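Local coordinates for hypothetical protein UNP Q5LQD5_SILPO (Silicibacter pomeroyi, PDB 2IMH) that is of unknown function but belongs to the DUF1028 family and has a layered sheet-and-helix fold that appears to resemble that of the Ntn hydrolases, at residues A[14-19]-A[173-178]; A[166-171]-A[191-196]; A[59-64]-A[86-91]. All blocks are in the same frame, centred on the assembly; numbering follows the deposited sequence. Where two conformers were deposited one is given.

Contact 1. Residues A[14-19]-A[173-178]; sequences TGAIGG and PDRPPV
T14 and R175 meet through two different torsional choices. T14 tucks its hydroxyl over its own backbone (chi1 67°), which leaves CG2 on the side of the backbone N; in R175, CG is turned directly away from the carbonyl carbon (chi1 -53°), and the rest of the chain is stretched out, carrying the guanidinium to the threonine. The arginine passes the threonine nearly perpendicular to it. R175 NH1 comes within 3.6 Å of both T14 CB and T14 OG1, with the hydroxyl approaching the guanidinium obliquely. The methyl lies differently: T14 CG2 sits in the guanidinium plane, at its edge, 3.8 Å from R175 NH1. On the other branch, R175 NH2 is 4.1 Å from A16 CB, again at an oblique angle. The hydroxyl is committed elsewhere. T14 OG1 accepts the backbone N of A16 at 3.0 Å (N-H...O angle 158°), which makes an ST turn, and it is also hydrogen-bonded to the carboxylate of D11. G15, with positive phi, carries the chain round between the two residues. This turn joins strands 4-11 and 16-23, whereas P173 and D174 join strands 165-172 and 175-182. The arginine therefore reaches from one hairpin to another at the hairpin end of the six-stranded antiparallel sheet, past the end of strand 165-172, which separates the two strands. There H172 touches A16 with its side chain. With no hydrogen bond or salt bridge between the two segments, cohesion here rests on van der Waals contact of a charged group with two methyls, a methine and an already engaged hydroxyl, so the contact has little directional chemistry of its own, and the arginine's charge is answered outside it by E143, in a long, weak ion pair with R175 NH2.

Contact 2. Residues A[166-171]-A[191-196]; sequences AAMLVL and GALEQL
L193, with far more surface buried in this contact than any other residue, projects from the helix toward strand 166-171 and does its touching with a single methyl, CD2. Its CG lies anti to the backbone N (chi1 -172°), which extends the branch away from the helix and onto the strand. One partner is a methyl: A166 CB points at the helix and lies 4.0 Å from L193 CD2. A second is bare backbone, because A167 turns its own CB away and so lets L193 CD2 settle over the main chain, 3.8 Å from A167 C. M168, a selenomethionine, again points toward the helix; the 4.4 Å approach of M168 CE to L193 CD2 belongs to one of two conformers and is doubtful.

Here the helix 189-200 covers one face of the six-stranded antiparallel sheet, an outer helical layer over a sheet as in the alpha-beta-beta-alpha sandwich of Ntn hydrolases. The local axes run 8.2 Å apart at their closest and are inclined to each other by 37°, with A166 at the point of nearest backbone approach, its CA 6.6 Å from the CA of L193.

Helix 142-155 packs here too: its L147 touches both L193 and M168, while L146 reaches M168 as well. L180, on the neighbouring strand 175-182, also meets L193.

Contact 3. Residues A[59-64]-A[86-91]; sequences QHLRDG and LAAMDL
D90 OD1 is gripped by two backbone N-H groups, those of L92 and N94, in the turn that leads from strand 85-90 into strand 95-99; the bond to L92 N is that of an Asx turn. The carboxylate is thus drawn into its own hairpin: D90 folds it back over its own backbone (chi1 75°), and so turns it from the helix. What remains for L61 is the aliphatic root: D90 CB lies 4.1 Å from L61 CD2, the leucine lying crosswise to the aspartate. The other methyl, L61 CD1, sits 3.6 Å from the carbonyl O of M89 and 4.4 Å from A88 CB, so the two methyls of the leucine, set across the strand, touch three consecutive residues.

L61 belongs to the last turn of helix 51-62, which is closed by a Schellman motif with G64 as C-prime: G64 N bonds to L61 O and S65 N to H60 O. On the helix's far side Q59 links two neighbours. Its NE2 donates almost straight to D63 OD2 at 2.9 Å (N-H...O angle 173°), from above the carboxylate plane, while R62 NH2 gives a more bent bond to Q59 OE1; R62 NH1 also forms a salt bridge with D36.

Helix 67-76 adds V71 beside A88 and P67 beside D90. The helix end therefore meets this strand through leucine methyls alone, against a methyl, a backbone carbonyl and the CB of an aspartate, while D90 OD1, Q59, R62 and D63 OD2 find the bonds described here within their own side of the joint or in D36, not across it.

In the fold
Contacts 1 and 2 share the six-stranded sheet: strand 165-172, used in contact 2, runs between the two strands of contact 1 and hydrogen-bonds to both, through G19 with L169 and V178 with V170. Contact 3 belongs to the four-stranded sheet, and I17 packs on M89 and L91 where the two sheets face each other. Contacts 2 and 3 lie on opposite sides of the chain's centre, each between a sheet and a covering helix. Contact 2 is wholly buried and apolar; contact 3 is partly buried, its leucine meeting backbone and a carboxylate root. Contact 1, at the hairpin end of the six-stranded sheet, is the one in which a charged group itself does the touching, with R175.

Contact 1. Residues A[14-19]-A[173-178]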
ATOM      1  N   THR A  14      -6.596  -7.784 -13.365  1.00 23.82           N
ATOM      2  CA  THR A  14      -5.282  -8.456 -13.456  1.00 23.76           C
ATOM      3  C   THR A  14      -4.984  -9.414 -12.309  1.00 23.03           C
ATOM      4  O   THR A  14      -4.149 -10.323 -12.436  1.00 24.23           O
ATOM      5  CB  THR A  14      -4.131  -7.448 -13.545  1.00 24.10           C
ATOM      6  OG1 THR A  14      -4.017  -6.726 -12.303  1.00 24.62           O
ATOM      7  CG2 THR A  14      -4.374  -6.457 -14.688  1.00 24.39           C
ATOM      8  N   GLY A  15      -5.643  -9.206 -11.179  1.00 21.59           N
ATOM      9  CA  GLY A  15      -5.353  -9.979  -9.988  1.00 20.58           C
ATOM     10  C   GLY A  15      -4.211  -9.339  -9.217  1.00 19.83           C
ATOM     11  O   GLY A  15      -3.800  -9.860  -8.175  1.00 20.65           O
ATOM     12  N   ALA A  16      -3.707  -8.202  -9.710  1.00 17.92           N
ATOM     13  CA  ALA A  16      -2.690  -7.465  -8.941  1.00 16.31           C
ATOM     14  C   ALA A  16      -3.270  -7.028  -7.610  1.00 15.66           C
ATOM     15  O   ALA A  16      -4.479  -6.792  -7.488  1.00 15.98           O
ATOM     16  CB  ALA A  16      -2.195  -6.255  -9.701  1.00 16.92           C
ATOM     17  N   ILE A  17      -2.393  -6.914  -6.625  1.00 14.13           N
ATOM     18  CA  ILE A  17      -2.749  -6.345  -5.323  1.00 14.66           C
ATOM     19  C   ILE A  17      -1.780  -5.200  -5.052  1.00 13.77           C
ATOM     20  O   ILE A  17      -0.651  -5.194  -5.560  1.00 13.81           O
ATOM     21  CB  ILE A  17      -2.724  -7.403  -4.194  1.00 14.60           C
ATOM     22  CG1 ILE A  17      -1.352  -8.108  -4.087  1.00 15.14           C
ATOM     23  CG2 ILE A  17      -3.898  -8.384  -4.378  1.00 15.50           C
ATOM     24  CD1 ILE A  17      -1.217  -9.034  -2.856  1.00 16.21           C
ATOM     25  N   GLY A  18      -2.220  -4.213  -4.290  1.00 14.59           N
ATOM     26  CA  GLY A  18      -1.310  -3.120  -3.988  1.00 14.51           C
ATOM     27  C   GLY A  18      -1.739  -2.227  -2.863  1.00 14.44           C
ATOM     28  O   GLY A  18      -2.782  -2.429  -2.247  1.00 13.83           O
ATOM     29  N   GLY A  19      -0.895  -1.247  -2.582  1.00 13.87           N
ATOM     30  CA  GLY A  19      -1.218  -0.262  -1.553  1.00 14.64           C
ATOM     31  C   GLY A  19      -0.362   0.972  -1.753  1.00 14.98           C
ATOM     32  O   GLY A  19       0.638   0.938  -2.493  1.00 15.93           O
ATOM     33  N   PRO A 173       1.679 -11.824 -10.171  1.00 17.65           N
ATOM     34  CA  PRO A 173       2.531 -13.003 -10.399  1.00 17.59           C
ATOM     35  C   PRO A 173       3.410 -12.959 -11.656  1.00 16.90           C
ATOM     36  O   PRO A 173       4.383 -13.711 -11.727  1.00 16.93           O
ATOM     37  CB  PRO A 173       1.522 -14.149 -10.535  1.00 17.55           C
ATOM     38  CG  PRO A 173       0.251 -13.499 -10.932  1.00 20.55           C
ATOM     39  CD  PRO A 173       0.248 -12.170 -10.218  1.00 18.24           C
ATOM     40  N   ASP A 174       3.060 -12.121 -12.637  1.00 16.73           N
ATOM     41  CA  ASP A 174       3.821 -12.038 -13.889  1.00 16.53           C
ATOM     42  C   ASP A 174       4.822 -10.887 -13.882  1.00 16.98           C
ATOM     43  O   ASP A 174       5.449 -10.597 -14.907  1.00 17.00           O
ATOM     44  CB  ASP A 174       2.872 -11.861 -15.085  1.00 17.22           C
ATOM     45  CG  ASP A 174       1.919 -13.030 -15.258  1.00 17.73           C
ATOM     46  OD1 ASP A 174       2.236 -14.150 -14.795  1.00 19.53           O
ATOM     47  OD2 ASP A 174       0.843 -12.808 -15.862  1.00 19.69           O
ATOM     48  N   ARG A 175       4.958 -10.229 -12.730  1.00 16.07           N
ATOM     49  CA  ARG A 175       5.780  -9.028 -12.634  1.00 16.33           C
ATOM     50  C   ARG A 175       6.661  -9.115 -11.409  1.00 16.15           C
ATOM     51  O   ARG A 175       6.258  -9.705 -10.405  1.00 16.04           O
ATOM     52  CB  ARG A 175       4.904  -7.780 -12.478  1.00 16.52           C
ATOM     53  CG  ARG A 175       3.810  -7.615 -13.538  1.00 19.29           C
ATOM     54  CD  ARG A 175       2.866  -6.504 -13.114  1.00 25.46           C
ATOM     55  NE  ARG A 175       1.496  -6.674 -13.617  1.00 28.60           N
ATOM     56  CZ  ARG A 175       0.461  -5.931 -13.221  1.00 29.73           C
ATOM     57  NH1 ARG A 175      -0.751  -6.156 -13.726  1.00 31.76           N
ATOM     58  NH2 ARG A 175       0.634  -4.960 -12.325  1.00 28.76           N
ATOM     59  N   PRO A 176       7.843  -8.476 -11.460  1.00 16.64           N
ATOM     60  CA  PRO A 176       8.591  -8.342 -10.216  1.00 16.49           C
ATOM     61  C   PRO A 176       7.865  -7.335  -9.314  1.00 16.87           C
ATOM     62  O   PRO A 176       7.062  -6.551  -9.800  1.00 16.50           O
ATOM     63  CB  PRO A 176       9.948  -7.796 -10.675  1.00 17.33           C
ATOM     64  CG  PRO A 176       9.678  -7.112 -11.970  1.00 17.75           C
ATOM     65  CD  PRO A 176       8.520  -7.836 -12.607  1.00 16.71           C
ATOM     66  N   PRO A 177       8.117  -7.383  -8.003  1.00 16.64           N
ATOM     67  CA  PRO A 177       7.415  -6.413  -7.154  1.00 17.03           C
ATOM     68  C   PRO A 177       7.715  -4.985  -7.581  1.00 17.17           C
ATOM     69  O   PRO A 177       8.843  -4.676  -7.964  1.00 17.28           O
ATOM     70  CB  PRO A 177       8.009  -6.676  -5.764  1.00 16.91           C
ATOM     71  CG  PRO A 177       8.415  -8.114  -5.805  1.00 17.26           C
ATOM     72  CD  PRO A 177       9.004  -8.256  -7.213  1.00 17.11           C
ATOM     73  N   VAL A 178       6.705  -4.128  -7.557  1.00 16.88           N
ATOM     74  CA  VAL A 178       6.930  -2.714  -7.815  1.00 17.42           C
ATOM     75  C   VAL A 178       6.870  -2.086  -6.440  1.00 17.16           C
ATOM     76  O   VAL A 178       5.793  -1.972  -5.844  1.00 16.71           O
ATOM     77  CB  VAL A 178       5.882  -2.114  -8.773  1.00 17.98           C
ATOM     78  CG1 VAL A 178       6.012  -0.618  -8.823  1.00 18.18           C
ATOM     79  CG2 VAL A 178       6.042  -2.716 -10.187  1.00 20.02           C
TER

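Contact 2. Residues A[166-171]-A[191-196]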
ATOM      1  N   ALA A 166       6.266   9.089   1.176  1.00 15.02           N
ATOM      2  CA  ALA A 166       5.184   8.438   0.446  1.00 15.11           C
ATOM      3  C   ALA A 166       5.736   7.152  -0.138  1.00 14.96           C
ATOM      4  O   ALA A 166       6.949   7.033  -0.363  1.00 14.90           O
ATOM      5  CB  ALA A 166       4.662   9.347  -0.682  1.00 15.23           C
ATOM      6  N   ALA A 167       4.854   6.177  -0.363  1.00 14.78           N
ATOM      7  CA  ALA A 167       5.265   4.918  -0.964  1.00 14.33           C
ATOM      8  C   ALA A 167       4.121   4.210  -1.667  1.00 14.79           C
ATOM      9  O   ALA A 167       2.938   4.470  -1.392  1.00 13.67           O
ATOM     10  CB  ALA A 167       5.849   3.999   0.084  1.00 14.38           C
HETATM   11  N   MSE A 168       4.508   3.273  -2.528  1.00 15.44           N
HETATM   12  CA  MSE A 168       3.560   2.394  -3.196  0.50 18.37           C
HETATM   13  C   MSE A 168       4.170   1.008  -3.259  1.00 16.47           C
HETATM   14  O   MSE A 168       5.398   0.859  -3.316  1.00 15.88           O
HETATM   15  CB  MSE A 168       3.253   2.881  -4.617  0.50 17.96           C
HETATM   16  CG  MSE A 168       2.056   2.195  -5.274  0.50 21.49           C
HETATM   17 SE   MSE A 168       1.373   3.190  -6.821  0.50 29.34          SE
HETATM   18  CE  MSE A 168       0.864   4.782  -5.832  0.50 27.70           C
ATOM     19  N   LEU A 169       3.304   0.001  -3.237  1.00 15.94           N
ATOM     20  CA  LEU A 169       3.745  -1.372  -3.352  1.00 15.24           C
ATOM     21  C   LEU A 169       2.702  -2.080  -4.197  1.00 15.54           C
ATOM     22  O   LEU A 169       1.517  -2.078  -3.831  1.00 14.88           O
ATOM     23  CB  LEU A 169       3.836  -2.020  -1.966  1.00 15.83           C
ATOM     24  CG  LEU A 169       4.182  -3.513  -1.972  1.00 14.75           C
ATOM     25  CD1 LEU A 169       5.608  -3.681  -2.510  1.00 16.20           C
ATOM     26  CD2 LEU A 169       4.032  -4.166  -0.587  1.00 15.82           C
ATOM     27  N   VAL A 170       3.130  -2.683  -5.305  1.00 14.05           N
ATOM     28  CA  VAL A 170       2.198  -3.415  -6.171  1.00 14.79           C
ATOM     29  C   VAL A 170       2.800  -4.748  -6.575  1.00 15.06           C
ATOM     30  O   VAL A 170       3.965  -4.818  -6.982  1.00 15.63           O
ATOM     31  CB  VAL A 170       1.794  -2.605  -7.428  1.00 15.30           C
ATOM     32  CG1 VAL A 170       0.895  -3.462  -8.378  1.00 14.75           C
ATOM     33  CG2 VAL A 170       1.077  -1.297  -7.019  1.00 16.62           C
ATOM     34  N   LEU A 171       1.986  -5.797  -6.465  1.00 15.36           N
ATOM     35  CA  LEU A 171       2.428  -7.175  -6.710  1.00 15.42           C
ATOM     36  C   LEU A 171       1.528  -7.857  -7.723  1.00 15.65           C
ATOM     37  O   LEU A 171       0.321  -7.676  -7.710  1.00 15.74           O
ATOM     38  CB  LEU A 171       2.387  -7.987  -5.409  1.00 15.62           C
ATOM     39  CG  LEU A 171       3.082  -7.396  -4.169  1.00 15.75           C
ATOM     40  CD1 LEU A 171       2.898  -8.337  -2.981  1.00 15.79           C
ATOM     41  CD2 LEU A 171       4.567  -7.162  -4.466  1.00 17.79           C
ATOM     42  N   GLY A 191       4.499  13.975  -5.068  1.00 16.95           N
ATOM     43  CA  GLY A 191       4.978  14.390  -6.397  1.00 17.21           C
ATOM     44  C   GLY A 191       6.227  13.621  -6.779  1.00 17.04           C
ATOM     45  O   GLY A 191       6.394  13.174  -7.941  1.00 17.20           O
ATOM     46  N   ALA A 192       7.111  13.461  -5.802  1.00 16.44           N
ATOM     47  CA  ALA A 192       8.366  12.759  -6.054  1.00 16.40           C
ATOM     48  C   ALA A 192       8.095  11.278  -6.341  1.00 16.64           C
ATOM     49  O   ALA A 192       8.780  10.659  -7.170  1.00 17.35           O
ATOM     50  CB  ALA A 192       9.323  12.931  -4.888  1.00 16.11           C
ATOM     51  N   LEU A 193       7.103  10.718  -5.642  1.00 16.78           N
ATOM     52  CA  LEU A 193       6.654   9.353  -5.910  1.00 16.70           C
ATOM     53  C   LEU A 193       6.143   9.197  -7.328  1.00 17.30           C
ATOM     54  O   LEU A 193       6.485   8.228  -7.986  1.00 16.92           O
ATOM     55  CB  LEU A 193       5.561   8.921  -4.927  1.00 16.96           C
ATOM     56  CG  LEU A 193       5.148   7.443  -4.982  1.00 16.24           C
ATOM     57  CD1 LEU A 193       6.312   6.491  -4.745  1.00 17.31           C
ATOM     58  CD2 LEU A 193       4.028   7.206  -3.941  1.00 16.85           C
ATOM     59  N   GLU A 194       5.321  10.130  -7.793  1.00 17.01           N
ATOM     60  CA  GLU A 194       4.820  10.034  -9.163  1.00 19.35           C
ATOM     61  C   GLU A 194       5.978  10.064 -10.175  1.00 18.56           C
ATOM     62  O   GLU A 194       5.992   9.294 -11.146  1.00 19.14           O
ATOM     63  CB  GLU A 194       3.804  11.141  -9.473  1.00 19.07           C
ATOM     64  CG  GLU A 194       3.124  10.901 -10.820  1.00 22.77           C
ATOM     65  CD  GLU A 194       2.138  11.984 -11.231  1.00 24.90           C
ATOM     66  OE1 GLU A 194       1.049  12.097 -10.627  1.00 29.93           O
ATOM     67  OE2 GLU A 194       2.443  12.694 -12.209  1.00 31.26           O
ATOM     68  N   GLN A 195       6.954  10.939  -9.947  1.00 18.47           N
ATOM     69  CA  GLN A 195       8.111  11.008 -10.847  1.00 18.67           C
ATOM     70  C   GLN A 195       8.824   9.662 -10.867  1.00 17.93           C
ATOM     71  O   GLN A 195       9.218   9.165 -11.934  1.00 16.48           O
ATOM     72  CB  GLN A 195       9.088  12.083 -10.394  1.00 19.42           C
ATOM     73  CG  GLN A 195       8.753  13.497 -10.850  1.00 22.81           C
ATOM     74  CD  GLN A 195       9.931  14.437 -10.641  1.00 26.70           C
ATOM     75  OE1 GLN A 195      10.376  14.642  -9.504  1.00 30.57           O
ATOM     76  NE2 GLN A 195      10.450  15.008 -11.736  1.00 29.14           N
ATOM     77  N   LEU A 196       8.999   9.078  -9.681  1.00 16.34           N
ATOM     78  CA  LEU A 196       9.686   7.794  -9.577  1.00 16.14           C
ATOM     79  C   LEU A 196       8.895   6.707 -10.286  1.00 15.79           C
ATOM     80  O   LEU A 196       9.463   5.857 -10.987  1.00 15.56           O
ATOM     81  CB  LEU A 196       9.903   7.430  -8.097  1.00 16.61           C
ATOM     82  CG  LEU A 196      10.456   6.035  -7.762  1.00 15.10           C
ATOM     83  CD1 LEU A 196      11.805   5.765  -8.437  1.00 15.87           C
ATOM     84  CD2 LEU A 196      10.575   5.926  -6.262  1.00 17.04           C
TER

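Contact 3. Residues A[59-64]-A[86-91]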
ATOM      1  N   GLN A  59       0.079 -13.727   7.548  1.00 17.07           N
ATOM      2  CA  GLN A  59       0.093 -15.155   7.862  1.00 17.90           C
ATOM      3  C   GLN A  59      -1.300 -15.682   8.196  1.00 17.72           C
ATOM      4  O   GLN A  59      -1.676 -16.767   7.750  1.00 18.14           O
ATOM      5  CB  GLN A  59       1.076 -15.452   8.994  1.00 18.38           C
ATOM      6  CG  GLN A  59       1.289 -16.955   9.199  1.00 21.00           C
ATOM      7  CD  GLN A  59       1.805 -17.660   7.954  1.00 23.86           C
ATOM      8  OE1 GLN A  59       2.737 -17.188   7.286  1.00 25.66           O
ATOM      9  NE2 GLN A  59       1.217 -18.809   7.644  1.00 26.31           N
ATOM     10  N   HIS A  60      -2.086 -14.914   8.954  1.00 17.71           N
ATOM     11  CA  HIS A  60      -3.445 -15.363   9.257  1.00 18.31           C
ATOM     12  C   HIS A  60      -4.298 -15.487   7.998  1.00 17.44           C
ATOM     13  O   HIS A  60      -5.111 -16.398   7.895  1.00 17.62           O
ATOM     14  CB  HIS A  60      -4.121 -14.474  10.290  1.00 19.05           C
ATOM     15  CG  HIS A  60      -3.546 -14.622  11.663  1.00 22.36           C
ATOM     16  ND1 HIS A  60      -3.969 -15.595  12.545  1.00 27.98           N
ATOM     17  CD2 HIS A  60      -2.559 -13.946  12.296  1.00 24.42           C
ATOM     18  CE1 HIS A  60      -3.280 -15.495  13.670  1.00 29.02           C
ATOM     19  NE2 HIS A  60      -2.420 -14.500  13.547  1.00 27.24           N
ATOM     20  N   LEU A  61      -4.137 -14.554   7.070  1.00 17.13           N
ATOM     21  CA  LEU A  61      -4.803 -14.641   5.762  1.00 16.83           C
ATOM     22  C   LEU A  61      -4.366 -15.880   4.967  1.00 17.46           C
ATOM     23  O   LEU A  61      -5.210 -16.557   4.362  1.00 16.71           O
ATOM     24  CB  LEU A  61      -4.524 -13.387   4.942  1.00 16.96           C
ATOM     25  CG  LEU A  61      -5.208 -12.094   5.397  1.00 16.62           C
ATOM     26  CD1 LEU A  61      -4.732 -10.889   4.536  1.00 16.08           C
ATOM     27  CD2 LEU A  61      -6.737 -12.194   5.422  1.00 16.01           C
ATOM     28  N   ARG A  62      -3.057 -16.154   4.944  1.00 17.60           N
ATOM     29  CA  ARG A  62      -2.543 -17.321   4.216  1.00 19.13           C
ATOM     30  C   ARG A  62      -3.193 -18.572   4.765  1.00 19.49           C
ATOM     31  O   ARG A  62      -3.468 -19.495   4.025  1.00 19.94           O
ATOM     32  CB  ARG A  62      -1.042 -17.509   4.402  1.00 19.89           C
ATOM     33  CG  ARG A  62      -0.180 -16.469   3.775  1.00 23.05           C
ATOM     34  CD  ARG A  62       1.293 -16.824   3.887  1.00 26.59           C
ATOM     35  NE  ARG A  62       2.052 -15.671   3.411  1.00 28.70           N
ATOM     36  CZ  ARG A  62       2.632 -14.766   4.187  1.00 29.16           C
ATOM     37  NH1 ARG A  62       3.266 -13.742   3.625  1.00 30.56           N
ATOM     38  NH2 ARG A  62       2.603 -14.884   5.511  1.00 28.30           N
ATOM     39  N   ASP A  63      -3.396 -18.590   6.078  1.00 20.16           N
ATOM     40  CA  ASP A  63      -3.911 -19.761   6.770  1.00 21.39           C
ATOM     41  C   ASP A  63      -5.443 -19.829   6.806  1.00 21.09           C
ATOM     42  O   ASP A  63      -6.016 -20.662   7.505  1.00 22.43           O
ATOM     43  CB  ASP A  63      -3.305 -19.840   8.173  1.00 21.86           C
ATOM     44  CG  ASP A  63      -1.811 -20.182   8.151  1.00 24.68           C
ATOM     45  OD1 ASP A  63      -1.331 -20.814   7.170  1.00 28.33           O
ATOM     46  OD2 ASP A  63      -1.119 -19.834   9.125  1.00 27.50           O
ATOM     47  N   GLY A  64      -6.107 -18.981   6.021  1.00 20.49           N
ATOM     48  CA  GLY A  64      -7.551 -19.109   5.807  1.00 19.34           C
ATOM     49  C   GLY A  64      -8.475 -18.339   6.731  1.00 19.41           C
ATOM     50  O   GLY A  64      -9.650 -18.698   6.870  1.00 19.00           O
ATOM     51  N   LEU A  86      -4.404  -1.039  12.164  1.00 16.39           N
ATOM     52  CA  LEU A  86      -4.086  -2.121  11.235  1.00 15.54           C
ATOM     53  C   LEU A  86      -5.193  -2.313  10.214  1.00 16.03           C
ATOM     54  O   LEU A  86      -6.379  -2.286  10.550  1.00 15.89           O
ATOM     55  CB  LEU A  86      -3.890  -3.438  12.014  1.00 15.16           C
ATOM     56  CG  LEU A  86      -3.489  -4.670  11.178  1.00 14.77           C
ATOM     57  CD1 LEU A  86      -2.117  -4.446  10.531  1.00 15.74           C
ATOM     58  CD2 LEU A  86      -3.488  -5.948  12.027  1.00 15.94           C
ATOM     59  N   ALA A  87      -4.803  -2.503   8.960  1.00 14.68           N
ATOM     60  CA  ALA A  87      -5.772  -2.779   7.915  1.00 14.91           C
ATOM     61  C   ALA A  87      -5.222  -3.933   7.103  1.00 14.79           C
ATOM     62  O   ALA A  87      -4.001  -4.068   6.929  1.00 14.87           O
ATOM     63  CB  ALA A  87      -5.963  -1.571   7.029  1.00 14.89           C
ATOM     64  N   ALA A  88      -6.106  -4.793   6.632  1.00 15.20           N
ATOM     65  CA  ALA A  88      -5.660  -5.963   5.878  1.00 14.83           C
ATOM     66  C   ALA A  88      -6.689  -6.293   4.836  1.00 15.68           C
ATOM     67  O   ALA A  88      -7.889  -6.138   5.076  1.00 15.98           O
ATOM     68  CB  ALA A  88      -5.474  -7.167   6.797  1.00 15.55           C
HETATM   69  N   MSE A  89      -6.230  -6.797   3.695  1.00 15.73           N
HETATM   70  CA  MSE A  89      -7.135  -7.114   2.606  1.00 16.77           C
HETATM   71  C   MSE A  89      -6.713  -8.445   2.008  1.00 15.31           C
HETATM   72  O   MSE A  89      -5.523  -8.687   1.853  1.00 15.35           O
HETATM   73  CB  MSE A  89      -7.062  -6.015   1.522  1.00 16.84           C
HETATM   74  CG  MSE A  89      -7.980  -6.263   0.345  1.00 18.53           C
HETATM   75 SE   MSE A  89      -7.348  -5.335  -1.264  1.00 24.16          SE
HETATM   76  CE  MSE A  89      -5.786  -6.445  -1.651  1.00 17.44           C
ATOM     77  N   ASP A  90      -7.672  -9.311   1.676  1.00 15.34           N
ATOM     78  CA  ASP A  90      -7.343 -10.612   1.103  1.00 15.48           C
ATOM     79  C   ASP A  90      -7.262 -10.536  -0.413  1.00 15.70           C
ATOM     80  O   ASP A  90      -7.435  -9.462  -0.989  1.00 15.87           O
ATOM     81  CB  ASP A  90      -8.286 -11.734   1.604  1.00 14.68           C
ATOM     82  CG  ASP A  90      -9.685 -11.713   0.968  1.00 15.33           C
ATOM     83  OD1 ASP A  90      -9.952 -10.964  -0.001  1.00 15.75           O
ATOM     84  OD2 ASP A  90     -10.536 -12.506   1.472  1.00 14.93           O
ATOM     85  N   LEU A  91      -6.988 -11.677  -1.052  1.00 15.51           N
ATOM     86  CA  LEU A  91      -6.701 -11.692  -2.488  1.00 16.02           C
ATOM     87  C   LEU A  91      -7.921 -11.415  -3.349  1.00 16.20           C
ATOM     88  O   LEU A  91      -7.780 -11.162  -4.557  1.00 17.84           O
ATOM     89  CB  LEU A  91      -6.055 -13.023  -2.903  1.00 15.02           C
ATOM     90  CG  LEU A  91      -4.658 -13.292  -2.347  1.00 15.14           C
ATOM     91  CD1 LEU A  91      -4.252 -14.720  -2.699  1.00 15.00           C
ATOM     92  CD2 LEU A  91      -3.618 -12.292  -2.909  1.00 16.62           C
TER